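Local structure of Non-structural protein 2 (Human rotavirus C, 2GU0) at residues V8-T13 / S41-T46; C116-K119 / I124-A127; L169-S172 / P178-A181; R221-V226 / M259-P264; Y205-F210 / T297-I302. The protein forms octamers that probably bind single-stranded RNA, hydrolyse nucleoside and RNA 5'-triphosphates, unwind RNA helices and, with NSP5, build the viroplasms where the rotavirus genome is replicated. All blocks are in the same frame, centred on the assembly; numbering follows the deposited sequence.

Contact 1. Residues V8-T13 / S41-T46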
# COMPACT_ATOMS: atom_id res chain seq x y z
N VAL A 8 -6.96 -11.94 -35.89
CA VAL A 8 -7.00 -10.84 -36.84
C VAL A 8 -8.05 -10.96 -37.94
O VAL A 8 -8.34 -12.05 -38.42
CB VAL A 8 -5.65 -10.69 -37.53
CG1 VAL A 8 -4.56 -10.45 -36.52
CG2 VAL A 8 -5.34 -11.95 -38.31
N SER A 9 -8.62 -9.82 -38.32
CA SER A 9 -9.59 -9.79 -39.41
C SER A 9 -8.88 -9.01 -40.51
O SER A 9 -7.80 -8.45 -40.27
CB SER A 9 -10.88 -9.08 -38.98
OG SER A 9 -10.61 -7.84 -38.39
N PHE A 10 -9.45 -8.95 -41.71
CA PHE A 10 -8.77 -8.24 -42.79
C PHE A 10 -9.67 -7.41 -43.70
O PHE A 10 -10.90 -7.53 -43.67
CB PHE A 10 -8.00 -9.24 -43.64
CG PHE A 10 -8.87 -10.31 -44.23
CD1 PHE A 10 -9.68 -10.04 -45.33
CD2 PHE A 10 -8.95 -11.56 -43.64
CE1 PHE A 10 -10.56 -11.00 -45.82
CE2 PHE A 10 -9.83 -12.53 -44.12
CZ PHE A 10 -10.63 -12.25 -45.21
N SER A 11 -9.03 -6.57 -44.50
CA SER A 11 -9.71 -5.71 -45.46
C SER A 11 -8.95 -5.84 -46.78
O SER A 11 -7.73 -6.01 -46.78
CB SER A 11 -9.69 -4.26 -44.98
OG SER A 11 -10.58 -3.45 -45.73
N LEU A 12 -9.68 -5.77 -47.89
CA LEU A 12 -9.10 -5.90 -49.22
C LEU A 12 -9.31 -4.69 -50.12
O LEU A 12 -9.06 -4.74 -51.32
CB LEU A 12 -9.67 -7.14 -49.91
CG LEU A 12 -9.31 -8.49 -49.30
CD1 LEU A 12 -9.87 -9.60 -50.16
CD2 LEU A 12 -7.80 -8.61 -49.22
N THR A 13 -9.77 -3.59 -49.54
CA THR A 13 -10.02 -2.36 -50.31
C THR A 13 -8.73 -1.71 -50.82
O THR A 13 -8.76 -0.99 -51.83
CB THR A 13 -10.79 -1.33 -49.47
OG1 THR A 13 -10.18 -1.22 -48.17
CG2 THR A 13 -12.24 -1.72 -49.33
N SER A 41 -19.23 -19.72 -40.34
CA SER A 41 -17.89 -19.68 -40.88
C SER A 41 -17.42 -18.29 -41.34
O SER A 41 -16.32 -18.14 -41.84
CB SER A 41 -17.78 -20.65 -42.04
OG SER A 41 -18.60 -20.23 -43.11
N ASN A 42 -18.26 -17.28 -41.16
CA ASN A 42 -17.89 -15.92 -41.55
C ASN A 42 -17.45 -15.08 -40.35
O ASN A 42 -17.88 -15.33 -39.22
CB ASN A 42 -19.07 -15.20 -42.22
CG ASN A 42 -19.54 -15.88 -43.49
OD1 ASN A 42 -18.75 -16.19 -44.39
ND2 ASN A 42 -20.85 -16.10 -43.58
N TYR A 43 -16.59 -14.10 -40.59
CA TYR A 43 -16.18 -13.24 -39.49
C TYR A 43 -17.47 -12.61 -39.02
O TYR A 43 -18.33 -12.27 -39.84
CB TYR A 43 -15.22 -12.15 -39.97
CG TYR A 43 -13.77 -12.59 -39.97
CD1 TYR A 43 -13.28 -13.45 -40.95
CD2 TYR A 43 -12.89 -12.15 -38.99
CE1 TYR A 43 -11.96 -13.85 -40.95
CE2 TYR A 43 -11.57 -12.56 -38.97
CZ TYR A 43 -11.11 -13.40 -39.96
OH TYR A 43 -9.78 -13.78 -39.98
N TYR A 44 -17.62 -12.45 -37.71
CA TYR A 44 -18.83 -11.89 -37.14
C TYR A 44 -18.77 -10.40 -36.79
O TYR A 44 -17.88 -9.96 -36.05
CB TYR A 44 -19.20 -12.66 -35.88
CG TYR A 44 -20.45 -12.15 -35.23
CD1 TYR A 44 -21.68 -12.31 -35.85
CD2 TYR A 44 -20.40 -11.50 -34.00
CE1 TYR A 44 -22.84 -11.85 -35.27
CE2 TYR A 44 -21.57 -11.03 -33.40
CZ TYR A 44 -22.79 -11.21 -34.05
OH TYR A 44 -23.97 -10.79 -33.50
N ASP A 45 -19.73 -9.63 -37.29
CA ASP A 45 -19.74 -8.22 -36.97
C ASP A 45 -20.52 -7.94 -35.69
O ASP A 45 -21.72 -8.13 -35.60
CB ASP A 45 -20.29 -7.40 -38.13
CG ASP A 45 -20.23 -5.92 -37.85
OD1 ASP A 45 -19.39 -5.52 -37.01
OD2 ASP A 45 -20.99 -5.14 -38.47
N THR A 46 -19.77 -7.47 -34.70
CA THR A 46 -20.24 -7.14 -33.37
C THR A 46 -20.95 -5.78 -33.29
O THR A 46 -21.60 -5.45 -32.29
CB THR A 46 -19.03 -7.18 -32.42
OG1 THR A 46 -18.87 -8.51 -31.93
CG2 THR A 46 -19.18 -6.24 -31.29

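Contact 2. Residues C116-K119 / I124-A127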
# COMPACT_ATOMS: atom_id res chain seq x y z
N CYS A 116 7.48 -11.87 -25.20
CA CYS A 116 8.41 -11.58 -24.12
C CYS A 116 9.74 -11.15 -24.70
O CYS A 116 10.35 -10.20 -24.21
CB CYS A 116 8.59 -12.80 -23.22
SG CYS A 116 7.08 -13.26 -22.31
N ARG A 117 10.20 -11.83 -25.74
CA ARG A 117 11.47 -11.46 -26.34
C ARG A 117 11.35 -10.05 -26.87
O ARG A 117 12.24 -9.23 -26.67
CB ARG A 117 11.84 -12.39 -27.51
CG ARG A 117 12.33 -13.78 -27.13
CD ARG A 117 12.99 -14.45 -28.33
NE ARG A 117 14.10 -13.64 -28.81
CZ ARG A 117 14.69 -13.79 -30.00
NH1 ARG A 117 14.28 -14.72 -30.85
NH2 ARG A 117 15.68 -12.99 -30.34
N ILE A 118 10.24 -9.76 -27.52
CA ILE A 118 10.04 -8.44 -28.09
C ILE A 118 9.92 -7.28 -27.09
O ILE A 118 10.48 -6.21 -27.35
CB ILE A 118 8.83 -8.44 -29.02
CG1 ILE A 118 9.00 -9.51 -30.09
CG2 ILE A 118 8.71 -7.10 -29.69
CD1 ILE A 118 7.75 -9.79 -30.88
N LYS A 119 9.24 -7.46 -25.97
CA LYS A 119 9.14 -6.34 -25.03
C LYS A 119 10.41 -6.22 -24.20
O LYS A 119 10.53 -5.31 -23.37
CB LYS A 119 7.92 -6.47 -24.12
CG LYS A 119 7.99 -7.61 -23.15
CD LYS A 119 6.94 -7.48 -22.05
CE LYS A 119 7.23 -6.28 -21.16
NZ LYS A 119 6.39 -6.31 -19.92
N ILE A 124 17.32 -8.51 -29.22
CA ILE A 124 17.43 -7.96 -30.56
C ILE A 124 16.09 -7.76 -31.23
O ILE A 124 15.95 -6.88 -32.08
CB ILE A 124 18.29 -8.87 -31.49
CG1 ILE A 124 17.68 -10.27 -31.57
CG2 ILE A 124 19.73 -8.93 -30.99
CD1 ILE A 124 18.48 -11.23 -32.45
N LEU A 125 15.10 -8.57 -30.85
CA LEU A 125 13.76 -8.45 -31.43
C LEU A 125 13.04 -7.23 -30.90
O LEU A 125 11.92 -6.94 -31.32
CB LEU A 125 12.92 -9.70 -31.14
CG LEU A 125 13.37 -11.04 -31.72
CD1 LEU A 125 12.26 -12.07 -31.51
CD2 LEU A 125 13.68 -10.90 -33.18
N ASN A 126 13.66 -6.53 -29.97
CA ASN A 126 13.06 -5.33 -29.41
C ASN A 126 13.10 -4.20 -30.43
O ASN A 126 12.12 -3.49 -30.62
CB ASN A 126 13.80 -4.90 -28.14
CG ASN A 126 13.15 -3.71 -27.46
OD1 ASN A 126 11.96 -3.75 -27.15
ND2 ASN A 126 13.92 -2.66 -27.21
N ALA A 127 14.24 -4.06 -31.10
CA ALA A 127 14.43 -3.01 -32.10
C ALA A 127 14.56 -3.52 -33.52
O ALA A 127 14.16 -2.85 -34.46
CB ALA A 127 15.65 -2.19 -31.74

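Contact 3. Residues L169-S172 / P178-A181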
# COMPACT_ATOMS: atom_id res chain seq x y z
N LEU A 169 11.92 -23.53 -22.43
CA LEU A 169 10.53 -23.36 -22.83
C LEU A 169 9.69 -23.63 -21.60
O LEU A 169 9.46 -24.78 -21.20
CB LEU A 169 10.18 -24.34 -23.96
CG LEU A 169 10.91 -23.98 -25.26
CD1 LEU A 169 10.65 -25.00 -26.36
CD2 LEU A 169 10.45 -22.61 -25.69
N ASP A 170 9.25 -22.54 -20.99
CA ASP A 170 8.46 -22.60 -19.78
C ASP A 170 7.10 -22.02 -20.07
O ASP A 170 6.94 -20.81 -20.17
CB ASP A 170 9.13 -21.79 -18.67
CG ASP A 170 8.56 -22.08 -17.31
OD1 ASP A 170 8.89 -21.33 -16.36
OD2 ASP A 170 7.78 -23.06 -17.18
N TYR A 171 6.11 -22.89 -20.19
CA TYR A 171 4.76 -22.48 -20.49
C TYR A 171 3.97 -22.33 -19.21
O TYR A 171 2.94 -21.67 -19.18
CB TYR A 171 4.12 -23.51 -21.41
CG TYR A 171 4.88 -23.66 -22.71
CD1 TYR A 171 5.29 -24.90 -23.17
CD2 TYR A 171 5.21 -22.54 -23.46
CE1 TYR A 171 6.01 -25.02 -24.37
CE2 TYR A 171 5.92 -22.64 -24.65
CZ TYR A 171 6.32 -23.87 -25.10
OH TYR A 171 7.01 -23.95 -26.29
N SER A 172 4.47 -22.94 -18.15
CA SER A 172 3.81 -22.91 -16.85
C SER A 172 3.25 -21.54 -16.44
O SER A 172 2.26 -21.48 -15.72
CB SER A 172 4.76 -23.41 -15.77
OG SER A 172 5.64 -22.38 -15.36
N PRO A 178 -1.70 -21.74 -20.57
CA PRO A 178 -0.82 -22.31 -19.55
C PRO A 178 -0.55 -23.79 -19.77
O PRO A 178 -1.44 -24.53 -20.19
CB PRO A 178 -1.58 -22.06 -18.26
CG PRO A 178 -2.29 -20.78 -18.55
CD PRO A 178 -2.82 -21.02 -19.94
N LEU A 179 0.67 -24.22 -19.50
CA LEU A 179 1.05 -25.63 -19.69
C LEU A 179 2.23 -26.01 -18.79
O LEU A 179 3.09 -25.17 -18.48
CB LEU A 179 1.40 -25.88 -21.15
CG LEU A 179 1.47 -27.34 -21.56
CD1 LEU A 179 0.08 -27.92 -21.43
CD2 LEU A 179 1.96 -27.48 -22.99
N MET A 180 2.28 -27.27 -18.39
CA MET A 180 3.34 -27.74 -17.50
C MET A 180 4.54 -28.40 -18.14
O MET A 180 5.61 -28.45 -17.54
CB MET A 180 2.74 -28.68 -16.45
CG MET A 180 1.48 -28.12 -15.84
SD MET A 180 1.71 -26.39 -15.41
CE MET A 180 2.86 -26.54 -13.98
N ALA A 181 4.38 -28.93 -19.35
CA ALA A 181 5.49 -29.57 -20.04
C ALA A 181 6.85 -28.95 -19.67
O ALA A 181 7.00 -27.72 -19.63
CB ALA A 181 5.28 -29.50 -21.55

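Contact 4. Residues R221-V226 / M259-P264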
# COMPACT_ATOMS: atom_id res chain seq x y z
N ARG A 221 15.20 -28.14 -38.70
CA ARG A 221 16.57 -28.09 -38.19
C ARG A 221 16.68 -27.38 -36.84
O ARG A 221 17.42 -26.42 -36.69
CB ARG A 221 17.51 -27.42 -39.19
CG ARG A 221 17.74 -28.23 -40.46
CD ARG A 221 18.65 -27.47 -41.42
NE ARG A 221 20.01 -27.37 -40.90
CZ ARG A 221 20.93 -26.55 -41.37
NH1 ARG A 221 20.66 -25.74 -42.39
NH2 ARG A 221 22.15 -26.54 -40.84
N HIS A 222 15.90 -27.86 -35.88
CA HIS A 222 15.91 -27.34 -34.52
C HIS A 222 15.42 -28.52 -33.67
O HIS A 222 14.74 -29.41 -34.18
CB HIS A 222 15.04 -26.08 -34.36
CG HIS A 222 13.57 -26.34 -34.26
ND1 HIS A 222 12.68 -26.00 -35.27
CD2 HIS A 222 12.81 -26.84 -33.26
CE1 HIS A 222 11.45 -26.29 -34.88
NE2 HIS A 222 11.50 -26.80 -33.67
N TRP A 223 15.78 -28.54 -32.40
CA TRP A 223 15.43 -29.68 -31.56
C TRP A 223 14.79 -29.38 -30.22
O TRP A 223 15.02 -28.33 -29.62
CB TRP A 223 16.68 -30.53 -31.37
CG TRP A 223 17.33 -30.86 -32.67
CD1 TRP A 223 17.10 -31.95 -33.44
CD2 TRP A 223 18.23 -30.02 -33.40
NE1 TRP A 223 17.79 -31.85 -34.62
CE2 TRP A 223 18.49 -30.67 -34.63
CE3 TRP A 223 18.83 -28.78 -33.15
CZ2 TRP A 223 19.32 -30.13 -35.61
CZ3 TRP A 223 19.66 -28.23 -34.13
CH2 TRP A 223 19.90 -28.91 -35.34
N ARG A 224 14.00 -30.32 -29.74
CA ARG A 224 13.33 -30.17 -28.46
C ARG A 224 13.79 -31.24 -27.46
O ARG A 224 13.75 -32.43 -27.75
CB ARG A 224 11.81 -30.23 -28.66
CG ARG A 224 11.01 -29.77 -27.44
CD ARG A 224 9.54 -29.55 -27.76
NE ARG A 224 9.34 -28.40 -28.64
CZ ARG A 224 8.60 -27.33 -28.34
NH1 ARG A 224 7.98 -27.25 -27.16
NH2 ARG A 224 8.48 -26.34 -29.22
N LEU A 225 14.27 -30.79 -26.30
CA LEU A 225 14.70 -31.70 -25.24
C LEU A 225 13.42 -32.03 -24.48
O LEU A 225 12.82 -31.15 -23.86
CB LEU A 225 15.69 -31.01 -24.30
CG LEU A 225 17.10 -30.81 -24.86
CD1 LEU A 225 17.91 -29.94 -23.95
CD2 LEU A 225 17.77 -32.16 -25.02
N VAL A 226 13.00 -33.30 -24.53
CA VAL A 226 11.78 -33.72 -23.86
C VAL A 226 12.06 -34.79 -22.82
O VAL A 226 13.09 -35.46 -22.88
CB VAL A 226 10.75 -34.24 -24.87
CG1 VAL A 226 10.41 -33.15 -25.87
CG2 VAL A 226 11.29 -35.46 -25.61
N MET A 259 22.09 -35.03 -36.69
CA MET A 259 23.01 -34.51 -35.69
C MET A 259 23.35 -35.57 -34.65
O MET A 259 22.47 -36.24 -34.12
CB MET A 259 22.41 -33.29 -35.01
CG MET A 259 22.29 -32.07 -35.91
SD MET A 259 23.89 -31.46 -36.46
CE MET A 259 24.38 -30.52 -35.10
N ALA A 260 24.64 -35.68 -34.36
CA ALA A 260 25.14 -36.66 -33.40
C ALA A 260 24.42 -36.73 -32.06
O ALA A 260 24.42 -37.78 -31.42
CB ALA A 260 26.61 -36.41 -33.17
N PHE A 261 23.81 -35.63 -31.63
CA PHE A 261 23.16 -35.59 -30.33
C PHE A 261 21.71 -36.02 -30.30
O PHE A 261 21.13 -36.14 -29.23
CB PHE A 261 23.30 -34.19 -29.73
CG PHE A 261 22.59 -33.12 -30.51
CD1 PHE A 261 21.25 -32.85 -30.29
CD2 PHE A 261 23.27 -32.41 -31.50
CE1 PHE A 261 20.58 -31.90 -31.04
CE2 PHE A 261 22.61 -31.44 -32.26
CZ PHE A 261 21.26 -31.19 -32.03
N VAL A 262 21.12 -36.26 -31.47
CA VAL A 262 19.72 -36.67 -31.50
C VAL A 262 19.56 -38.05 -30.89
O VAL A 262 20.34 -38.96 -31.18
CB VAL A 262 19.17 -36.69 -32.93
CG1 VAL A 262 17.76 -37.26 -32.94
CG2 VAL A 262 19.16 -35.27 -33.48
N HIS A 263 18.56 -38.19 -30.03
CA HIS A 263 18.30 -39.45 -29.35
C HIS A 263 18.19 -40.64 -30.31
O HIS A 263 17.23 -40.74 -31.09
CB HIS A 263 17.01 -39.32 -28.54
CG HIS A 263 16.65 -40.56 -27.79
ND1 HIS A 263 16.35 -41.74 -28.43
CD2 HIS A 263 16.55 -40.81 -26.47
CE1 HIS A 263 16.09 -42.67 -27.53
NE2 HIS A 263 16.20 -42.13 -26.33
N PRO A 264 19.16 -41.57 -30.24
CA PRO A 264 19.24 -42.77 -31.09
C PRO A 264 17.92 -43.50 -31.30
O PRO A 264 17.54 -43.81 -32.43
CB PRO A 264 20.27 -43.64 -30.37
CG PRO A 264 21.17 -42.62 -29.77
CD PRO A 264 20.18 -41.63 -29.18

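Contact 5. Residues Y205-F210 / T297-I302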
# COMPACT_ATOMS: atom_id res chain seq x y z
N TYR A 205 27.61 -33.00 -23.74
CA TYR A 205 27.18 -31.93 -22.86
C TYR A 205 25.75 -32.14 -22.38
O TYR A 205 25.49 -32.02 -21.19
CB TYR A 205 27.26 -30.56 -23.54
CG TYR A 205 26.79 -29.45 -22.63
CD1 TYR A 205 27.65 -28.86 -21.72
CD2 TYR A 205 25.44 -29.08 -22.59
CE1 TYR A 205 27.19 -27.92 -20.79
CE2 TYR A 205 24.97 -28.14 -21.66
CZ TYR A 205 25.85 -27.57 -20.77
OH TYR A 205 25.39 -26.68 -19.84
N ILE A 206 24.83 -32.44 -23.29
CA ILE A 206 23.45 -32.61 -22.85
C ILE A 206 23.18 -33.94 -22.16
O ILE A 206 22.18 -34.09 -21.46
CB ILE A 206 22.42 -32.44 -24.01
CG1 ILE A 206 22.73 -33.41 -25.14
CG2 ILE A 206 22.42 -30.99 -24.50
CD1 ILE A 206 21.72 -33.34 -26.27
N ARG A 207 24.07 -34.91 -22.33
CA ARG A 207 23.86 -36.18 -21.66
C ARG A 207 24.03 -35.98 -20.18
O ARG A 207 23.26 -36.50 -19.38
CB ARG A 207 24.83 -37.24 -22.15
CG ARG A 207 24.35 -38.05 -23.33
CD ARG A 207 24.83 -39.49 -23.21
NE ARG A 207 23.78 -40.36 -22.68
CZ ARG A 207 24.00 -41.53 -22.08
NH1 ARG A 207 25.24 -41.98 -21.92
NH2 ARG A 207 22.97 -42.25 -21.65
N TYR A 208 25.05 -35.21 -19.81
CA TYR A 208 25.32 -34.94 -18.41
C TYR A 208 24.44 -33.83 -17.80
O TYR A 208 24.02 -33.93 -16.65
CB TYR A 208 26.81 -34.60 -18.23
CG TYR A 208 27.19 -34.29 -16.81
CD1 TYR A 208 27.33 -35.31 -15.86
CD2 TYR A 208 27.37 -32.98 -16.39
CE1 TYR A 208 27.63 -35.02 -14.53
CE2 TYR A 208 27.68 -32.68 -15.07
CZ TYR A 208 27.81 -33.70 -14.15
OH TYR A 208 28.09 -33.38 -12.84
N ASN A 209 24.13 -32.80 -18.58
CA ASN A 209 23.30 -31.68 -18.09
C ASN A 209 21.78 -31.83 -18.22
O ASN A 209 21.03 -31.11 -17.57
CB ASN A 209 23.73 -30.39 -18.79
CG ASN A 209 25.04 -29.87 -18.27
OD1 ASN A 209 25.09 -29.24 -17.21
ND2 ASN A 209 26.12 -30.14 -19.00
N PHE A 210 21.34 -32.75 -19.07
CA PHE A 210 19.91 -33.00 -19.28
C PHE A 210 19.74 -34.50 -19.45
O PHE A 210 19.21 -34.95 -20.46
CB PHE A 210 19.42 -32.31 -20.55
CG PHE A 210 19.62 -30.82 -20.56
CD1 PHE A 210 20.88 -30.28 -20.77
CD2 PHE A 210 18.54 -29.96 -20.36
CE1 PHE A 210 21.08 -28.90 -20.77
CE2 PHE A 210 18.73 -28.58 -20.36
CZ PHE A 210 20.01 -28.05 -20.56
N THR A 297 31.56 -42.35 -23.11
CA THR A 297 32.92 -42.05 -22.67
C THR A 297 33.09 -40.54 -22.52
O THR A 297 33.70 -40.06 -21.57
CB THR A 297 33.98 -42.57 -23.70
OG1 THR A 297 34.06 -44.00 -23.63
CG2 THR A 297 35.36 -41.98 -23.42
N ALA A 298 32.53 -39.81 -23.48
CA ALA A 298 32.62 -38.37 -23.47
C ALA A 298 31.84 -37.78 -22.29
O ALA A 298 32.28 -36.79 -21.70
CB ALA A 298 32.10 -37.80 -24.78
N THR A 299 30.72 -38.39 -21.93
CA THR A 299 29.94 -37.87 -20.80
C THR A 299 30.55 -38.24 -19.44
O THR A 299 30.49 -37.45 -18.50
CB THR A 299 28.46 -38.33 -20.86
OG1 THR A 299 28.38 -39.73 -20.62
CG2 THR A 299 27.89 -38.05 -22.22
N ASN A 300 31.15 -39.42 -19.33
CA ASN A 300 31.79 -39.80 -18.07
C ASN A 300 32.97 -38.86 -17.84
O ASN A 300 33.28 -38.48 -16.72
CB ASN A 300 32.31 -41.25 -18.12
CG ASN A 300 31.21 -42.27 -18.34
OD1 ASN A 300 30.16 -42.21 -17.70
ND2 ASN A 300 31.45 -43.22 -19.23
N LYS A 301 33.63 -38.50 -18.94
CA LYS A 301 34.78 -37.60 -18.91
C LYS A 301 34.36 -36.22 -18.36
O LYS A 301 35.15 -35.57 -17.66
CB LYS A 301 35.35 -37.47 -20.34
CG LYS A 301 36.49 -36.48 -20.52
CD LYS A 301 37.76 -36.89 -19.80
CE LYS A 301 38.88 -35.88 -20.06
NZ LYS A 301 40.18 -36.25 -19.42
N ILE A 302 33.14 -35.79 -18.67
CA ILE A 302 32.66 -34.51 -18.18
C ILE A 302 32.55 -34.60 -16.68
O ILE A 302 33.02 -33.72 -15.96
CB ILE A 302 31.28 -34.14 -18.74
CG1 ILE A 302 31.38 -33.80 -20.22
CG2 ILE A 302 30.71 -32.94 -17.97
CD1 ILE A 302 30.07 -33.37 -20.82

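Contact 1. Residues V8-T13 / S41-T46
Tyr43 supplies the second segment's whole share of this contact, reaching from the loop before strand 44-45 to lie against Val8, Ser9 and Phe10. Its hydroxyl donates to a backbone carbonyl, Tyr43 OH to Val8 O measuring 2.7 Å, with that oxygen at the edge of the phenol ring and near its plane. The hydroxyl lies too close to another atom of the model, so the exact length of this bond is doubtful. One flank of the ring meets Ser9, with Tyr43 CE2 3.5 Å from Ser9 CB. The other flank lies near a second aromatic, Tyr43 CE1 being 4.0 Å from Phe10 CE2. These two rings form an oblique pair, their planes at 75°. With CG of Phe10 between the backbone N and the carbonyl carbon (chi1 58°), the end of the ring comes nearer Tyr43. A tyrosine suits the place because the backbones stay well apart: the nearest CA atoms, those of Ser9 and Tyr43, are 7.4 Å from each other, and a long ring with a polar end can span that gap. Strand 8-11 pairs with strand 18-21 in an antiparallel hairpin of the N-terminal region, through Ser9 with Tyr20 and Ser11 with Val18. By the alternation of such a ribbon, the carbonyl of Val8 points to the other edge, where Tyr43 meets it. Further out, Val51 of strand 51-52 touches both Ser9 and Tyr43, Phe97 packs on Phe10, and Ala5 and Val102 border Tyr43. Next to Tyr43, the hydroxyl of Tyr44 is hydrogen-bonded to Gln160 of a neighbouring subunit.

Contact 2. Residues C116-K119 / I124-A127
The guanidinium of Arg117 lies flat over the end of Leu125, whose CD1 sits above the centre of one face, 3.3 Å from the plane. Ile124 comes to the same group from another direction: its chain runs alongside that of Arg117, pointing the same way, and its CG1 lies 3.6 Å from Arg117 NH2 at the edge of the guanidinium. The arginine achieves this by a bend at chi3 (58°), which turns its planar end over the leucine. Its polar end is held from outside, for Asp123 forms a salt bridge with NE while the carbonyls of Pro150 and Thr152 accept from NH1. A buried arginine is thus tolerated, with a probably stabilising negative charge at one side and aliphatic carbon against its face. The segments belong to a helix-loop-helix connection, in which the chain leaves helix 108-119 and doubles back before helix 129-139. Beside the arginine, Ile118 slants across Leu125, with Ile118 CG1 4.1 Å from Leu125 CB. The backbones also draw together here: Asn126 CA approaches Ile118 O at 3.4 Å in a CA-H...O contact. Leu125 presses its side chain on Leu131 and Ala135 of helix 129-139, and its carbonyl accepts a hydrogen bond from Arg132, whose side chain also touches Ile118. A neighbouring subunit brings Leu48 against Arg117 and Ile47 against Ile124.

Contact 3. Residues L169-S172 / P178-A181
Ser172, which meets Met180 across the loop, grips one carboxylate oxygen of Asp170 twice. Its hydroxyl makes the stronger bond, Ser172 OG to Asp170 OD2 at 2.9 Å, meeting the oxygen from above the carboxylate plane. The second, Ser172 N to Asp170 OD2 at 3.5 Å, resembles that of an Asx turn, though the bond is weak. Aspartate followed two residues later by serine suits such a bend, since a short acidic side chain can accept from both the backbone N-H and the hydroxyl. Across the segments, Leu179 N donates weakly to Tyr171 O at 3.4 Å, a fairly straight bond with 158° at the hydrogen. Beside it the aliphatic stems meet, Tyr171 CB lying 3.6 Å from Leu179 CB, while Ser172 CB rests 4.1 Å from Met180 CE. That methyl reaches back because the methionine chain is bent at both chi2 and chi3; Met180 also packs on Asn64 of a neighbouring subunit. The end of the Tyr171 side chain leads away from segment 178-181, with its hydroxyl bonded to Glu153; the side chain also touches Arg109 and Arg224, both predicted ATP-binding residues. Leu169 pairs with Glu183, so the contact closes the loop connecting antiparallel strands 164-170 and 182-188 of the HIT-like C-terminal region, at the border of the predicted nucleotide site.

Contact 4. Residues R221-V226 / M259-P264
Trp223 stands on strand 222-227 of the five-stranded antiparallel sheet in the HIT-like C-terminal region and buries its indole against Met259, Phe261 and Val262. The strand has two different faces: His222, the predicted catalytic residue for NTPase and RTPase activity, points away from segment 259-264, whereas Trp223 between it and Arg224, a predicted ATP-binding residue, points toward that segment. Large apolar side chains suit this inner side, where all four touching residues are buried. The main interaction is a T-shaped (edge-to-face) pair. Phe261 directs its edge at one face of the indole, with the ring planes at 81° and the centroid of Phe261 5.0 Å from that of the five-membered ring of Trp223. Phe261 CZ leads, 3.5 Å from Trp223 CD2. A chi1 of 65° sets the Phe261 ring over its own backbone, from where it reaches the tryptophan out of a type I turn running from Met259 to Val262. That turn is closed by Val262 N to Met259 O at 3.0 Å. Phe261 also meets Phe202, Ala203 and Ile206, so it wedges between helix 196-209 and the sheet. His263, right after the turn, is the N-cap of helix 264-275, its ND1 accepting from the backbone N of Trp266. The indole N-H makes a weak hydrogen bond to the carbonyl of Asp256. Val262 CG2 also lies 3.9 Å from Trp223 CD1, and the Met259 side chain crosses that of Trp223 at about a right angle, with Met259 CG 3.6 Å from Trp223 CZ2.

Contact 5. Residues Y205-F210 / T297-I302
Ile302 carries the apolar part of this contact, its two branches meeting different residues of helix 196-209. Ile302 CG2 lies 3.7 Å from Tyr208 CD2, obliquely to the phenol ring, while the longer branch ends with Ile302 CD1 3.8 Å from Tyr205 CA. A forked, beta-branched side chain can thus touch both Tyr208 and Tyr205. Thr299 turns its methyl to the aliphatic part of Arg207, with Thr299 CG2 3.5 Å from Arg207 CD. Polar bonds run within each helix. The hydroxyl of Thr299 is hydrogen-bonded to the carbonyl of Arg296, one turn back, which satisfies it and leaves the methyl for packing. Tyr205 O accepts twice, from Asn209 N and from Asn209 ND2, each at 3.0 Å, and the second bond sets ND2 above one face of the Tyr205 ring, toward its rim. The axes of 205-209 and 297-302 approach to 8.7 Å and cross at −55°, near the value of about −50° common in alpha-helix packing; small Ala204, touching Ala298, Thr299 and Ile302, suits so close a crossing. Asn211 of a neighbouring subunit donates to the carbonyl of Tyr208. Helix 196-209 also lies on the sheet, where Ile206 and Phe210 meet Ile166 of strand 164-170; within the chain, helix 293-307 lies on the side of helix 196-209 away from that sheet.

In the fold
Contact 1 and contact 2 belong to the N-terminal region, the other three to the C-terminal one, and contact 1 lies across the chain's centre from contacts 4 and 5. Contact 4 is the fully buried one and is purely apolar and aromatic between its segments. Contact 5 also meets through carbon, its polar bonds staying within each helix, while contacts 1 and 3 have backbone carbonyls as acceptors and contact 2 sets a guanidinium on aliphatic carbon. Contacts 3 and 4 reach the same sheet and touch at Arg224, beside the predicted nucleotide site. Contacts 4 and 5 touch, Phe261 meeting Ile206 and Leu225 meeting Phe210. Contacts 2 and 3 each bridge a short loop.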